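Local structure of probable transcriptional regulator (Rhodococcus jostii, 3HIM) at residues A89-L93 against G151-P155; Y100-A105 against G169-S173. The protein probably binds regulatory DNA through an N-terminal helix-turn-helix and controls transcription as a dimeric, all-helical repressor-like member of the TetR family. All blocks are in the same frame, centred on the assembly; numbering follows the deposited sequence.

Contact 1 (A89-L93 against G151-P155); sequences APDRL and GDFHP
Phe153 pushes the far end of its ring into the first turn of helix 89-106, where Ala89, Pro90 and Leu93 form a shallow hollow. The leading atom is CZ, which comes within 3.6 Å of Pro90 CA. On one flank CE1 meets CG of the Pro90 ring at 3.8 Å; on the other, CE2 reaches the methyl of Ala89 at 4.1 Å. Leu93, one turn further along, closes the hollow with its CD2 methyl, 4.0 Å from Phe153 CZ. The ring meets this wall obliquely. Phe153 CG stands anti to its carbonyl carbon (chi1 -68°), which sends the phenyl group out from the loop toward the helix.

Asp152 adds a second, smaller bump. Its side chain crosses the Pro90 ring at about a right angle, with OD2 3.6 Å from Pro90 CD, so the proline is touched by both loop residues. No hydrogen bond joins the two segments; they meet by van der Waals packing. With an alanine in place of Phe153, the hollow between Ala89, Pro90 and Leu93 would probably be left unfilled and the loop would lose its main hold on this helix.

Gly151, with positive phi, ends helix 123-149 in a Schellman motif, and the chain then turns to bring Phe153 inward. Around the ring the packing continues with Val199 and Cys201 of the C-terminal tail, while Leu93 also rests on Phe140 and Ile143 of helix 123-149 and on Leu196 of helix 184-198.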
loop_
_atom_site.group_PDB
_atom_site.type_symbol
_atom_site.label_atom_id
_atom_site.label_comp_id
_atom_site.label_asym_id
_atom_site.label_seq_id
_atom_site.Cartn_x
_atom_site.Cartn_y
_atom_site.Cartn_z
ATOM N N ALA B 89 -17.457 18.340 -11.530
ATOM C CA ALA B 89 -16.967 17.276 -10.667
ATOM C C ALA B 89 -16.045 16.252 -11.357
ATOM O O ALA B 89 -14.999 15.914 -10.791
ATOM C CB ALA B 89 -18.133 16.584 -9.979
ATOM N N PRO B 90 -16.404 15.768 -12.581
ATOM C CA PRO B 90 -15.497 14.783 -13.194
ATOM C C PRO B 90 -14.086 15.313 -13.434
ATOM O O PRO B 90 -13.121 14.564 -13.241
ATOM C CB PRO B 90 -16.183 14.433 -14.507
ATOM C CG PRO B 90 -17.631 14.771 -14.278
ATOM C CD PRO B 90 -17.592 15.995 -13.429
ATOM N N ASP B 91 -13.986 16.595 -13.820
ATOM C CA ASP B 91 -12.710 17.294 -14.064
ATOM C C ASP B 91 -11.943 17.502 -12.760
ATOM O O ASP B 91 -10.718 17.462 -12.749
ATOM C CB ASP B 91 -12.949 18.688 -14.674
ATOM C CG ASP B 91 -13.605 18.638 -16.037
ATOM O OD1 ASP B 91 -13.004 18.115 -16.990
ATOM O OD2 ASP B 91 -14.738 19.134 -16.149
ATOM N N ARG B 92 -12.677 17.801 -11.689
ATOM C CA ARG B 92 -12.117 17.887 -10.331
ATOM C C ARG B 92 -11.496 16.545 -9.906
ATOM O O ARG B 92 -10.416 16.508 -9.311
ATOM C CB ARG B 92 -13.201 18.304 -9.330
ATOM C CG ARG B 92 -13.756 19.730 -9.563
ATOM C CD ARG B 92 -14.901 20.101 -8.637
ATOM N NE ARG B 92 -14.480 20.097 -7.235
ATOM C CZ ARG B 92 -15.280 20.333 -6.192
ATOM N NH1 ARG B 92 -16.567 20.594 -6.375
ATOM N NH2 ARG B 92 -14.799 20.266 -4.954
ATOM N N LEU B 93 -12.194 15.457 -10.210
ATOM C CA LEU B 93 -11.727 14.123 -9.890
ATOM C C LEU B 93 -10.506 13.727 -10.716
ATOM O O LEU B 93 -9.558 13.186 -10.174
ATOM C CB LEU B 93 -12.865 13.094 -10.043
ATOM C CG LEU B 93 -12.547 11.724 -9.426
ATOM C CD1 LEU B 93 -12.421 11.832 -7.891
ATOM C CD2 LEU B 93 -13.580 10.682 -9.854
ATOM N N GLY B 151 -25.602 14.937 -10.795
ATOM C CA GLY B 151 -26.017 13.828 -11.647
ATOM C C GLY B 151 -24.883 13.347 -12.551
ATOM O O GLY B 151 -25.115 12.554 -13.458
ATOM N N ASP B 152 -23.664 13.842 -12.324
ATOM C CA ASP B 152 -22.480 13.366 -13.039
ATOM C C ASP B 152 -22.024 11.985 -12.561
ATOM O O ASP B 152 -21.496 11.195 -13.343
ATOM C CB ASP B 152 -21.315 14.331 -12.855
ATOM C CG ASP B 152 -21.547 15.674 -13.518
ATOM O OD1 ASP B 152 -22.179 15.722 -14.595
ATOM O OD2 ASP B 152 -21.063 16.682 -12.963
ATOM N N PHE B 153 -22.195 11.711 -11.271
ATOM C CA PHE B 153 -21.679 10.476 -10.683
ATOM C C PHE B 153 -22.843 9.657 -10.167
ATOM O O PHE B 153 -23.882 10.213 -9.808
ATOM C CB PHE B 153 -20.695 10.765 -9.516
ATOM C CG PHE B 153 -19.378 11.420 -9.940
ATOM C CD1 PHE B 153 -18.941 11.393 -11.264
ATOM C CD2 PHE B 153 -18.566 12.041 -8.990
ATOM C CE1 PHE B 153 -17.729 11.993 -11.652
ATOM C CE2 PHE B 153 -17.341 12.652 -9.362
ATOM C CZ PHE B 153 -16.926 12.619 -10.702
ATOM N N HIS B 154 -22.664 8.342 -10.110
ATOM C CA HIS B 154 -23.664 7.429 -9.541
ATOM C C HIS B 154 -22.961 6.371 -8.700
ATOM O O HIS B 154 -23.014 5.184 -9.023
ATOM C CB HIS B 154 -24.479 6.775 -10.651
ATOM C CG HIS B 154 -24.961 7.750 -11.673
ATOM N ND1 HIS B 154 -26.000 8.625 -11.431
ATOM C CD2 HIS B 154 -24.510 8.034 -12.918
ATOM C CE1 HIS B 154 -26.191 9.383 -12.498
ATOM N NE2 HIS B 154 -25.302 9.044 -13.415
ATOM N N PRO B 155 -22.310 6.805 -7.612
ATOM C CA PRO B 155 -21.500 5.911 -6.784
ATOM C C PRO B 155 -22.378 4.900 -6.090
ATOM O O PRO B 155 -23.511 5.222 -5.726
ATOM C CB PRO B 155 -20.860 6.851 -5.737
ATOM C CG PRO B 155 -21.669 8.074 -5.748
ATOM C CD PRO B 155 -22.458 8.149 -7.014
#

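Contact 2 (Y100-A105 against G169-S173)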
loop_
_atom_site.group_PDB
_atom_site.type_symbol
_atom_site.label_atom_id
_atom_site.label_comp_id
_atom_site.label_asym_id
_atom_site.label_seq_id
_atom_site.Cartn_x
_atom_site.Cartn_y
_atom_site.Cartn_z
ATOM N N TYR B 100 -2.738 13.382 -6.820
ATOM C CA TYR B 100 -2.563 12.424 -5.739
ATOM C C TYR B 100 -1.628 11.283 -6.132
ATOM O O TYR B 100 -0.667 10.994 -5.410
ATOM C CB TYR B 100 -3.913 11.866 -5.331
ATOM C CG TYR B 100 -3.914 11.029 -4.075
ATOM C CD1 TYR B 100 -3.590 11.585 -2.825
ATOM C CD2 TYR B 100 -4.319 9.700 -4.124
ATOM C CE1 TYR B 100 -3.652 10.789 -1.631
ATOM C CE2 TYR B 100 -4.366 8.912 -2.988
ATOM C CZ TYR B 100 -4.041 9.455 -1.746
ATOM O OH TYR B 100 -4.122 8.639 -0.655
ATOM N N VAL B 101 -1.894 10.643 -7.268
ATOM C CA VAL B 101 -1.058 9.520 -7.737
ATOM C C VAL B 101 0.393 9.980 -8.038
ATOM O O VAL B 101 1.368 9.362 -7.571
ATOM C CB VAL B 101 -1.707 8.838 -8.950
ATOM C CG1 VAL B 101 -0.739 7.868 -9.634
ATOM C CG2 VAL B 101 -3.004 8.100 -8.514
ATOM N N THR B 102 0.525 11.078 -8.797
ATOM C CA THR B 102 1.835 11.677 -9.096
ATOM C C THR B 102 2.631 11.946 -7.817
ATOM O O THR B 102 3.799 11.610 -7.747
ATOM C CB THR B 102 1.671 13.007 -9.889
ATOM O OG1 THR B 102 0.922 12.739 -11.071
ATOM C CG2 THR B 102 3.022 13.628 -10.263
ATOM N N TRP B 103 1.991 12.554 -6.815
ATOM C CA TRP B 103 2.670 12.831 -5.553
ATOM C C TRP B 103 3.220 11.556 -4.944
ATOM O O TRP B 103 4.374 11.504 -4.479
ATOM C CB TRP B 103 1.749 13.528 -4.564
ATOM C CG TRP B 103 2.496 14.036 -3.367
ATOM C CD1 TRP B 103 2.959 15.309 -3.172
ATOM C CD2 TRP B 103 2.893 13.279 -2.205
ATOM N NE1 TRP B 103 3.619 15.396 -1.955
ATOM C CE2 TRP B 103 3.585 14.167 -1.340
ATOM C CE3 TRP B 103 2.727 11.941 -1.812
ATOM C CZ2 TRP B 103 4.109 13.760 -0.102
ATOM C CZ3 TRP B 103 3.246 11.532 -0.573
ATOM C CH2 TRP B 103 3.940 12.445 0.265
ATOM N N HIS B 104 2.394 10.525 -4.938
ATOM C CA HIS B 104 2.773 9.270 -4.340
ATOM C C HIS B 104 3.894 8.504 -5.074
ATOM O O HIS B 104 4.667 7.781 -4.438
ATOM C CB HIS B 104 1.538 8.403 -4.122
ATOM C CG HIS B 104 0.865 8.653 -2.810
ATOM N ND1 HIS B 104 1.381 8.197 -1.614
ATOM C CD2 HIS B 104 -0.269 9.328 -2.502
ATOM C CE1 HIS B 104 0.591 8.574 -0.627
ATOM N NE2 HIS B 104 -0.425 9.250 -1.142
ATOM N N ALA B 105 3.973 8.656 -6.389
ATOM C CA ALA B 105 5.107 8.140 -7.167
ATOM C C ALA B 105 6.393 8.949 -6.910
ATOM O O ALA B 105 7.411 8.372 -6.537
ATOM C CB ALA B 105 4.781 8.129 -8.637
ATOM N N GLY B 169 -3.646 5.397 -4.441
ATOM C CA GLY B 169 -2.551 6.392 -4.423
ATOM C C GLY B 169 -1.465 6.012 -3.411
ATOM O O GLY B 169 -0.284 5.954 -3.748
ATOM N N ILE B 170 -1.880 5.710 -2.180
ATOM C CA ILE B 170 -0.955 5.326 -1.137
ATOM C C ILE B 170 -0.152 4.080 -1.508
ATOM O O ILE B 170 1.039 4.014 -1.214
ATOM C CB ILE B 170 -1.698 5.082 0.186
ATOM C CG1 ILE B 170 -2.155 6.423 0.781
ATOM C CG2 ILE B 170 -0.807 4.288 1.166
ATOM C CD1 ILE B 170 -3.277 6.290 1.834
ATOM N N ASP B 171 -0.788 3.103 -2.163
ATOM C CA ASP B 171 -0.082 1.867 -2.491
ATOM C C ASP B 171 0.930 2.044 -3.623
ATOM O O ASP B 171 1.891 1.300 -3.719
ATOM C CB ASP B 171 -1.043 0.726 -2.805
ATOM C CG ASP B 171 -0.354 -0.631 -2.792
ATOM O OD1 ASP B 171 0.120 -1.083 -1.714
ATOM O OD2 ASP B 171 -0.287 -1.251 -3.867
ATOM N N VAL B 172 0.709 3.041 -4.472
ATOM C CA VAL B 172 1.697 3.421 -5.480
ATOM C C VAL B 172 3.061 3.620 -4.813
ATOM O O VAL B 172 4.084 3.281 -5.379
ATOM C CB VAL B 172 1.253 4.714 -6.246
ATOM C CG1 VAL B 172 2.444 5.424 -6.953
ATOM C CG2 VAL B 172 0.089 4.420 -7.234
ATOM N N SER B 173 3.088 4.165 -3.603
ATOM C CA SER B 173 4.378 4.430 -2.950
ATOM C C SER B 173 5.117 3.137 -2.594
ATOM O O SER B 173 6.331 3.143 -2.414
ATOM C CB SER B 173 4.226 5.331 -1.719
ATOM O OG SER B 173 3.744 6.606 -2.102
#
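His104 and Ser173 are tied together by two hydrogen bonds that share one hydroxyl. Ser173 OG donates to the backbone O of His104 at 2.8 Å, tilted from the carbonyl plane. The same oxygen accepts from His104 ND1 at 2.9 Å, with the N-H...O angle 156° and the hydroxyl almost in the imidazole plane. The pair fixes the rotation of both groups: with its OG anti to the carbonyl carbon (chi1 -64°), Ser173 can serve ring and carbonyl at once.

The imidazole is a knob among Gly169, Ile170, Val172 and Ser173, where helices 89-106 and 158-175 of the C-terminal domain, which in TetR relatives binds ligand and forms the dimer, run nearly parallel, 18° apart in these segments. Ile170 CA makes a CH-pi contact over one ring face, 3.8 Å from the centroid; Trp103 CE3 covers the opposite face.

Gly169 lets the helices close in, for Tyr100 CE2 lies 3.4 Å from its CA and even a CB there would probably collide with the ring as it stands. Tyr100 OH passes beside Ile170 CG1, but its polar partner is the backbone O of Thr166, about one turn earlier on the same helix as Gly169. Further along, Val172 CG1 packs on Ala105 CB at 4.0 Å.

How the contacts relate
Helix 89-106 serves both contacts, offering its first turn to contact 1 and a later part to contact 2, with the contact centres about 21 Å apart. Both are largely buried, but the centre of contact 2 lies about 7 Å from the centre of the chain and that of contact 1 about 23 Å, toward the end of the molecule. The chemistry differs too: at the periphery a loop meets a helix by van der Waals packing, an aspartate carboxylate included, whereas in the interior two helices combine close packing with hydrogen bonds. Phe140 of helix 123-149 touches Leu93 in one and Tyr100 in the other. Each also reaches the second subunit, through His154 in contact 1 and through Ile170 and Asp171 in contact 2.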